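Local coordinates for ATP grasp ligase (Microcystis aeruginosa MRC, PDB 5IG9), which probably acts as an ATP-dependent ligase of the ATP-grasp family, of the MdnC type that forms side-chain ester cross-links in microviridin precursor peptides, at residues V70-R74 with V298-F302; K125-L129 with F292-N296; R217-G222 with N276-I280. One frame throughout, in Å; residues are numbered along the deposited sequence.

Interactions 1 and 3 are buried near the middle of the chain, their centres about 10 Å apart, whereas interaction 2 is only partly buried and has the second subunit close by. Interaction 3 is the backbone pairing of two neighbouring strands inside a five-stranded antiparallel sheet. Interaction 2 reaches the adjacent strand, 290-296, outermost of that sheet within the chain, and sets a helix against it chiefly through one glutamine amide, with leucine-phenylalanine packing beside it. The loop following that strand then enters interaction 1, where two arginines just after a parallel strand meet one glutamate. The chemistry thus runs from regular main-chain bonds, through a side-chain amide on backbone, to a charged network joining the parallel sheet's side to that loop.

Interaction 1: residues V70-R74 with V298-F302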
loop_
_atom_site.group_PDB
_atom_site.type_symbol
_atom_site.label_atom_id
_atom_site.label_comp_id
_atom_site.label_asym_id
_atom_site.label_seq_id
_atom_site.Cartn_x
_atom_site.Cartn_y
_atom_site.Cartn_z
ATOM N N VAL A 70 -10.755 -5.394 -15.227
ATOM C CA VAL A 70 -10.810 -5.516 -13.774
ATOM C C VAL A 70 -11.319 -4.204 -13.192
ATOM O O VAL A 70 -10.765 -3.136 -13.476
ATOM C CB VAL A 70 -9.436 -5.862 -13.167
ATOM C CG1 VAL A 70 -9.540 -5.946 -11.649
ATOM C CG2 VAL A 70 -8.905 -7.163 -13.740
ATOM N N TRP A 71 -12.358 -4.286 -12.366
ATOM C CA TRP A 71 -12.849 -3.144 -11.604
ATOM C C TRP A 71 -12.307 -3.260 -10.184
ATOM O O TRP A 71 -12.807 -4.056 -9.381
ATOM C CB TRP A 71 -14.374 -3.083 -11.609
ATOM C CG TRP A 71 -14.903 -1.792 -11.063
ATOM C CD1 TRP A 71 -14.222 -0.614 -10.939
ATOM C CD2 TRP A 71 -16.222 -1.548 -10.557
ATOM N NE1 TRP A 71 -15.037 0.347 -10.394
ATOM C CE2 TRP A 71 -16.268 -0.202 -10.149
ATOM C CE3 TRP A 71 -17.367 -2.337 -10.413
ATOM C CZ2 TRP A 71 -17.416 0.372 -9.606
ATOM C CZ3 TRP A 71 -18.504 -1.766 -9.874
ATOM C CH2 TRP A 71 -18.520 -0.425 -9.477
ATOM N N TYR A 72 -11.280 -2.469 -9.882
ATOM C CA TYR A 72 -10.637 -2.472 -8.567
ATOM C C TYR A 72 -11.502 -1.635 -7.629
ATOM O O TYR A 72 -11.207 -0.479 -7.312
ATOM C CB TYR A 72 -9.213 -1.938 -8.680
ATOM C CG TYR A 72 -8.341 -2.160 -7.468
ATOM C CD1 TYR A 72 -8.198 -3.424 -6.911
ATOM C CD2 TYR A 72 -7.637 -1.109 -6.898
ATOM C CE1 TYR A 72 -7.392 -3.629 -5.810
ATOM C CE2 TYR A 72 -6.830 -1.303 -5.799
ATOM C CZ TYR A 72 -6.708 -2.565 -5.258
ATOM O OH TYR A 72 -5.902 -2.764 -4.160
ATOM N N ARG A 73 -12.596 -2.246 -7.178
ATOM C CA ARG A 73 -13.664 -1.526 -6.468
ATOM C C ARG A 73 -13.442 -1.539 -4.956
ATOM O O ARG A 73 -13.005 -0.539 -4.380
ATOM C CB ARG A 73 -15.022 -2.117 -6.860
ATOM C CG ARG A 73 -16.191 -1.796 -5.941
ATOM C CD ARG A 73 -16.540 -0.324 -5.921
ATOM N NE ARG A 73 -17.646 -0.080 -5.002
ATOM C CZ ARG A 73 -18.121 1.123 -4.704
ATOM N NH1 ARG A 73 -17.584 2.205 -5.253
ATOM N NH2 ARG A 73 -19.132 1.240 -3.856
ATOM N N ARG A 74 -13.731 -2.667 -4.302
ATOM C CA ARG A 74 -13.665 -2.762 -2.850
ATOM C C ARG A 74 -12.765 -3.919 -2.449
ATOM O O ARG A 74 -12.854 -5.011 -3.014
ATOM C CB ARG A 74 -15.060 -2.936 -2.237
ATOM C CG ARG A 74 -15.507 -1.762 -1.381
ATOM C CD ARG A 74 -14.920 -0.463 -1.901
ATOM N NE ARG A 74 -15.788 0.677 -1.643
ATOM C CZ ARG A 74 -15.530 1.913 -2.055
ATOM N NH1 ARG A 74 -14.425 2.166 -2.742
ATOM N NH2 ARG A 74 -16.376 2.895 -1.783
ATOM N N VAL A 298 -11.113 5.460 -5.105
ATOM C CA VAL A 298 -12.159 4.451 -4.964
ATOM C C VAL A 298 -13.344 5.036 -4.205
ATOM O O VAL A 298 -14.082 4.311 -3.529
ATOM C CB VAL A 298 -11.629 3.188 -4.260
ATOM C CG1 VAL A 298 -10.611 2.464 -5.135
ATOM C CG2 VAL A 298 -11.019 3.545 -2.914
ATOM N N GLY A 299 -13.537 6.349 -4.313
ATOM C CA GLY A 299 -14.655 6.983 -3.652
ATOM C C GLY A 299 -15.988 6.569 -4.244
ATOM O O GLY A 299 -16.090 6.130 -5.392
ATOM N N GLU A 300 -17.026 6.727 -3.426
ATOM C CA GLU A 300 -18.366 6.291 -3.785
ATOM C C GLU A 300 -18.969 7.202 -4.847
ATOM O O GLU A 300 -18.466 8.290 -5.135
ATOM C CB GLU A 300 -19.267 6.256 -2.549
ATOM C CG GLU A 300 -19.022 5.074 -1.629
ATOM C CD GLU A 300 -19.599 3.787 -2.177
ATOM O OE1 GLU A 300 -20.245 3.830 -3.249
ATOM O OE2 GLU A 300 -19.408 2.731 -1.538
ATOM N N PHE A 301 -20.065 6.738 -5.440
ATOM C CA PHE A 301 -20.718 7.522 -6.478
ATOM C C PHE A 301 -22.211 7.236 -6.507
ATOM O O PHE A 301 -22.974 7.997 -7.107
ATOM C CB PHE A 301 -20.086 7.220 -7.847
ATOM C CG PHE A 301 -20.356 5.823 -8.353
ATOM C CD1 PHE A 301 -21.477 5.554 -9.121
ATOM C CD2 PHE A 301 -19.469 4.787 -8.093
ATOM C CE1 PHE A 301 -21.727 4.280 -9.600
ATOM C CE2 PHE A 301 -19.711 3.506 -8.574
ATOM C CZ PHE A 301 -20.841 3.252 -9.328
ATOM N N PHE A 302 -22.628 6.141 -5.864
ATOM C CA PHE A 302 -24.009 5.692 -5.991
ATOM C C PHE A 302 -24.997 6.723 -5.459
ATOM O O PHE A 302 -26.119 6.818 -5.967
ATOM C CB PHE A 302 -24.184 4.348 -5.276
ATOM C CG PHE A 302 -24.434 4.469 -3.804
ATOM C CD1 PHE A 302 -23.394 4.703 -2.925
ATOM C CD2 PHE A 302 -25.717 4.343 -3.301
ATOM C CE1 PHE A 302 -23.631 4.818 -1.569
ATOM C CE2 PHE A 302 -25.959 4.457 -1.953
ATOM C CZ PHE A 302 -24.918 4.693 -1.083
#
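R73 and R74 converge on E300 in a salt-bridge network that joins the residues following a strand of the parallel, Rossmann-like sheet of the pre-ATP-grasp region to the loop after strand 290-296. The straightest of its bonds to the carboxylate runs from R73 NH2 to E300 OE1, 2.9 Å at 177°. It lies in the guanidinium plane but meets the oxygen from above the carboxylate plane, and the two flat groups stand 82° apart. The R73 chain bends at chi2 (65°) on its way there. The same R73 NH2 also bonds weakly to E300 OE2. R74 NH2 supplies E300 OE2 with another weak bond, 3.0 Å long, and N12 ND2 gives it a further donor. R73 NE has its own carboxylate in D11. Arginine suits both positions: its flat group can stack and donate together, and R74 CZ lies 3.7 Å above the R73 guanidinium plane, over its centre. An alanine in place of E300 would remove the shared carboxylate and would probably leave R73 NH2 and R74 NH2 without it, with R74 less fixed in rotation and R73 still held by D11. R74 NH1 also points at V298 O, although the modelled separation is doubtfully short. Apolar groups flank the charges. R73 CB sits over the centre of the W71 ring, 3.9 Å above its plane. V298 CG1, on a compact branched side chain, rests 3.7 Å from Y72 O. The W71 and F301 rings meet edge to edge, CZ2 of W71 lying 4.0 Å from CE2 of F301.

Interaction 2: residues K125-L129 with F292-N296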
loop_
_atom_site.group_PDB
_atom_site.type_symbol
_atom_site.label_atom_id
_atom_site.label_comp_id
_atom_site.label_asym_id
_atom_site.label_seq_id
_atom_site.Cartn_x
_atom_site.Cartn_y
_atom_site.Cartn_z
ATOM N N LYS A 125 -2.146 11.366 0.560
ATOM C CA LYS A 125 -2.901 12.613 0.515
ATOM C C LYS A 125 -1.985 13.830 0.518
ATOM O O LYS A 125 -2.347 14.878 -0.026
ATOM C CB LYS A 125 -3.888 12.669 1.680
ATOM C CG LYS A 125 -4.974 11.605 1.593
ATOM C CD LYS A 125 -5.854 11.587 2.830
ATOM C CE LYS A 125 -6.938 10.526 2.718
ATOM N NZ LYS A 125 -7.780 10.441 3.948
ATOM N N GLN A 126 -0.796 13.713 1.115
ATOM C CA GLN A 126 0.174 14.798 1.028
ATOM C C GLN A 126 0.667 14.993 -0.399
ATOM O O GLN A 126 0.932 16.127 -0.815
ATOM C CB GLN A 126 1.353 14.531 1.961
ATOM C CG GLN A 126 2.355 15.669 2.017
ATOM C CD GLN A 126 3.611 15.304 2.784
ATOM O OE1 GLN A 126 3.615 14.364 3.583
ATOM N NE2 GLN A 126 4.689 16.038 2.536
ATOM N N LEU A 127 0.794 13.905 -1.163
ATOM C CA LEU A 127 1.198 14.026 -2.558
ATOM C C LEU A 127 0.066 14.558 -3.426
ATOM O O LEU A 127 0.319 15.257 -4.413
ATOM C CB LEU A 127 1.679 12.673 -3.081
ATOM C CG LEU A 127 2.194 12.625 -4.520
ATOM C CD1 LEU A 127 3.438 13.485 -4.686
ATOM C CD2 LEU A 127 2.473 11.190 -4.914
ATOM N N GLN A 128 -1.183 14.242 -3.081
ATOM C CA GLN A 128 -2.316 14.790 -3.818
ATOM C C GLN A 128 -2.297 16.313 -3.786
ATOM O O GLN A 128 -2.342 16.973 -4.831
ATOM C CB GLN A 128 -3.630 14.266 -3.236
ATOM C CG GLN A 128 -3.820 12.763 -3.300
ATOM C CD GLN A 128 -5.171 12.360 -2.758
ATOM O OE1 GLN A 128 -6.012 13.210 -2.476
ATOM N NE2 GLN A 128 -5.391 11.060 -2.610
ATOM N N LEU A 129 -2.222 16.887 -2.581
ATOM C CA LEU A 129 -2.261 18.339 -2.438
ATOM C C LEU A 129 -1.066 18.997 -3.116
ATOM O O LEU A 129 -1.205 20.033 -3.774
ATOM C CB LEU A 129 -2.309 18.711 -0.956
ATOM C CG LEU A 129 -3.419 18.043 -0.139
ATOM C CD1 LEU A 129 -3.196 18.238 1.351
ATOM C CD2 LEU A 129 -4.775 18.581 -0.551
ATOM N N PHE A 292 -8.989 22.830 -3.937
ATOM C CA PHE A 292 -8.917 21.378 -4.027
ATOM C C PHE A 292 -8.713 20.783 -2.639
ATOM O O PHE A 292 -7.831 21.215 -1.892
ATOM C CB PHE A 292 -7.776 20.953 -4.951
ATOM C CG PHE A 292 -7.497 19.474 -4.932
ATOM C CD1 PHE A 292 -8.239 18.609 -5.721
ATOM C CD2 PHE A 292 -6.500 18.947 -4.125
ATOM C CE1 PHE A 292 -7.991 17.247 -5.705
ATOM C CE2 PHE A 292 -6.248 17.584 -4.105
ATOM C CZ PHE A 292 -6.994 16.736 -4.898
ATOM N N LEU A 293 -9.517 19.777 -2.299
ATOM C CA LEU A 293 -9.406 19.101 -1.013
ATOM C C LEU A 293 -8.785 17.715 -1.138
ATOM O O LEU A 293 -7.752 17.443 -0.518
ATOM C CB LEU A 293 -10.780 19.001 -0.338
ATOM C CG LEU A 293 -11.433 20.297 0.142
ATOM C CD1 LEU A 293 -12.719 19.989 0.890
ATOM C CD2 LEU A 293 -10.479 21.104 1.011
ATOM N N GLU A 294 -9.384 16.830 -1.932
ATOM C CA GLU A 294 -9.000 15.427 -1.915
ATOM C C GLU A 294 -9.523 14.730 -3.163
ATOM O O GLU A 294 -10.608 15.049 -3.652
ATOM C CB GLU A 294 -9.546 14.737 -0.658
ATOM C CG GLU A 294 -9.381 13.226 -0.621
ATOM C CD GLU A 294 -10.008 12.615 0.615
ATOM O OE1 GLU A 294 -10.114 13.329 1.634
ATOM O OE2 GLU A 294 -10.406 11.431 0.564
ATOM N N ILE A 295 -8.743 13.782 -3.671
ATOM C CA ILE A 295 -9.204 12.829 -4.672
ATOM C C ILE A 295 -9.119 11.435 -4.065
ATOM O O ILE A 295 -8.063 11.029 -3.560
ATOM C CB ILE A 295 -8.392 12.913 -5.979
ATOM C CG1 ILE A 295 -8.719 11.724 -6.883
ATOM C CG2 ILE A 295 -6.903 12.977 -5.696
ATOM C CD1 ILE A 295 -7.923 11.711 -8.168
ATOM N N ASN A 296 -10.233 10.714 -4.097
ATOM C CA ASN A 296 -10.271 9.341 -3.613
ATOM C C ASN A 296 -10.410 8.406 -4.803
ATOM O O ASN A 296 -11.478 8.370 -5.432
ATOM C CB ASN A 296 -11.426 9.142 -2.633
ATOM C CG ASN A 296 -11.414 7.770 -1.986
ATOM O OD1 ASN A 296 -10.497 6.975 -2.194
ATOM N ND2 ASN A 296 -12.432 7.491 -1.182
#
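The helix at K125-L129 packs against the strand F292-N296 with the two short axes 8.4 Å apart at closest approach and 126° between their directions, and the backbones come nearest where Q128 CA lies 7.0 Å from E294 CA. Q128 carries the polar part of the contact. Its CG is anti to the carbonyl carbon (chi1 -62°) and the chain beyond is extended, a straight reach that brings the amide to the main chain of I295. I295 N donates to Q128 OE1 over 3.0 Å at 167°, arriving from above the amide carbonyl plane. Q128 NE2 makes a weak bond to I295 O, while its stronger partner is A122 O, at the end of the preceding helix 116-122. A primary amide offers donor and acceptor side by side, so glutamine can meet both N and O of one residue on the strand it faces, outermost within this chain in the five-stranded antiparallel sheet. That strand carries a classic beta bulge, L293 and E294 both facing D281, and its Glu-Ile-Asn sequence resembles the segment with which ATP-grasp relatives hold magnesium. Next to the amide, CD2 of L129 comes within 4.0 Å of CE2 of F292, whose ring continues onto I280. I295 CG2 lies over one face of the Q128 amide, 3.5 Å from Q128 CD. K125 NZ stays 4.4 Å from E294 OE1, beyond a salt bridge, and L129 also packs on S47 of the second subunit.

Interaction 3: residues R217-G222 with N276-I280; sequences RITIVG and NYGAI
Strand residues I218-V221 pair with Y277-I280 in antiparallel register, I218 with I280 and I220 with G278 as hydrogen-bonded pairs, T219 with A279 and V221 with Y277 as non-hydrogen-bonded ones. The pairing lies within the five-stranded antiparallel sheet of the ATP-grasp fold. Four bonds join the hydrogen-bonded pairs, all in the carbonyl plane. The shortest, I280 N to I218 O, is 2.7 Å; the longest, G278 N to I220 O, is 3.2 Å. A fifth, G222 N to N276 O, closes the end; the positive phi of G222 (72°) is one that glycine tolerates readily.

Y277 shows how a side chain uses this framework. Y277 CB is 4.0 Å from I220 O, and CG, anti to the backbone N (chi1 173°), directs the ring along the neighbouring strand. Y277 CD1 passes 3.7 Å from I220 O and is met at the ring edge by V221 CG2, 4.2 Å away. Farther out, Y277 CE1 packs on T219 CG2 at 3.6 Å, and CZ keeps the same methyl within reach. The hydroxyl leaves the strand pair altogether and probably hydrogen-bonds G299 O, tying the sheet to the loop of interaction 1.

On the same side of the sheet, A279 CB lies over one face of the R217 guanidinium, a place for a small methyl; R217 pairs with D281 through NH1 and bonds E300 O through NH2. On the reverse side, I220 CD1 meets I280 CD1 at 3.8 Å, branched apolar chains suiting a helix-covered face.

Main-chain bonds therefore fix the register here, while the I218, I220, I280 face packs on helix 260-273 and the T219, V221, Y277, A279 face mixes apolar packing, V221 on helix 313-323, with the polar reach of R217, and probably of Y277, to the loop.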
loop_
_atom_site.group_PDB
_atom_site.type_symbol
_atom_site.label_atom_id
_atom_site.label_comp_id
_atom_site.label_asym_id
_atom_site.label_seq_id
_atom_site.Cartn_x
_atom_site.Cartn_y
_atom_site.Cartn_z
ATOM N N ARG A 217 -18.772 17.789 -5.420
ATOM C CA ARG A 217 -18.445 16.370 -5.534
ATOM C C ARG A 217 -18.253 16.061 -7.008
ATOM O O ARG A 217 -19.216 16.058 -7.777
ATOM C CB ARG A 217 -19.537 15.496 -4.924
ATOM C CG ARG A 217 -19.231 14.006 -4.969
ATOM C CD ARG A 217 -18.077 13.636 -4.045
ATOM N NE ARG A 217 -17.885 12.190 -3.962
ATOM C CZ ARG A 217 -17.094 11.591 -3.078
ATOM N NH1 ARG A 217 -16.416 12.314 -2.197
ATOM N NH2 ARG A 217 -16.981 10.270 -3.073
ATOM N N ILE A 218 -17.014 15.792 -7.397
ATOM C CA ILE A 218 -16.631 15.645 -8.795
ATOM C C ILE A 218 -16.209 14.204 -9.032
ATOM O O ILE A 218 -15.228 13.733 -8.446
ATOM C CB ILE A 218 -15.508 16.622 -9.167
ATOM C CG1 ILE A 218 -15.925 18.042 -8.788
ATOM C CG2 ILE A 218 -15.172 16.515 -10.644
ATOM C CD1 ILE A 218 -14.802 19.033 -8.827
ATOM N N THR A 219 -16.944 13.508 -9.890
ATOM C CA THR A 219 -16.658 12.127 -10.250
ATOM C C THR A 219 -16.209 12.090 -11.704
ATOM O O THR A 219 -16.934 12.547 -12.593
ATOM C CB THR A 219 -17.884 11.238 -10.043
ATOM O OG1 THR A 219 -18.383 11.416 -8.715
ATOM C CG2 THR A 219 -17.516 9.786 -10.240
ATOM N N ILE A 220 -15.015 11.556 -11.942
ATOM C CA ILE A 220 -14.417 11.517 -13.269
ATOM C C ILE A 220 -14.297 10.065 -13.701
ATOM O O ILE A 220 -13.768 9.234 -12.953
ATOM C CB ILE A 220 -13.043 12.207 -13.290
ATOM C CG1 ILE A 220 -13.196 13.693 -12.950
ATOM C CG2 ILE A 220 -12.374 12.018 -14.643
ATOM C CD1 ILE A 220 -11.885 14.428 -12.824
ATOM N N VAL A 221 -14.785 9.762 -14.902
ATOM C CA VAL A 221 -14.661 8.436 -15.499
ATOM C C VAL A 221 -13.989 8.615 -16.855
ATOM O O VAL A 221 -14.630 9.059 -17.818
ATOM C CB VAL A 221 -16.016 7.734 -15.656
ATOM C CG1 VAL A 221 -15.813 6.297 -16.094
ATOM C CG2 VAL A 221 -16.809 7.802 -14.360
ATOM N N GLY A 222 -12.709 8.259 -16.939
ATOM C CA GLY A 222 -11.945 8.510 -18.145
ATOM C C GLY A 222 -11.650 9.987 -18.293
ATOM O O GLY A 222 -10.772 10.522 -17.612
ATOM N N ASN A 276 -8.260 6.463 -14.226
ATOM C CA ASN A 276 -9.431 6.658 -15.068
ATOM C C ASN A 276 -10.725 6.712 -14.265
ATOM O O ASN A 276 -11.803 6.812 -14.860
ATOM C CB ASN A 276 -9.517 5.561 -16.139
ATOM C CG ASN A 276 -8.575 5.811 -17.306
ATOM O OD1 ASN A 276 -8.651 6.846 -17.971
ATOM N ND2 ASN A 276 -7.677 4.865 -17.555
ATOM N N TYR A 277 -10.650 6.641 -12.937
ATOM C CA TYR A 277 -11.777 6.933 -12.063
ATOM C C TYR A 277 -11.266 7.698 -10.854
ATOM O O TYR A 277 -10.147 7.469 -10.388
ATOM C CB TYR A 277 -12.515 5.667 -11.601
ATOM C CG TYR A 277 -13.582 5.944 -10.560
ATOM C CD1 TYR A 277 -14.868 6.311 -10.937
ATOM C CD2 TYR A 277 -13.299 5.857 -9.200
ATOM C CE1 TYR A 277 -15.843 6.575 -9.991
ATOM C CE2 TYR A 277 -14.267 6.119 -8.249
ATOM C CZ TYR A 277 -15.536 6.478 -8.650
ATOM O OH TYR A 277 -16.504 6.738 -7.708
ATOM N N GLY A 278 -12.094 8.609 -10.350
ATOM C CA GLY A 278 -11.733 9.370 -9.169
ATOM C C GLY A 278 -12.872 10.189 -8.602
ATOM O O GLY A 278 -13.625 10.817 -9.352
ATOM N N ALA A 279 -13.014 10.189 -7.281
ATOM C CA ALA A 279 -13.982 11.041 -6.600
ATOM C C ALA A 279 -13.221 12.193 -5.958
ATOM O O ALA A 279 -12.437 11.987 -5.026
ATOM C CB ALA A 279 -14.780 10.255 -5.563
ATOM N N ILE A 280 -13.449 13.402 -6.467
ATOM C CA ILE A 280 -12.707 14.592 -6.071
ATOM C C ILE A 280 -13.611 15.487 -5.240
ATOM O O ILE A 280 -14.780 15.697 -5.581
ATOM C CB ILE A 280 -12.165 15.352 -7.296
ATOM C CG1 ILE A 280 -11.297 14.425 -8.145
ATOM C CG2 ILE A 280 -11.389 16.592 -6.861
ATOM C CD1 ILE A 280 -10.667 15.107 -9.329
#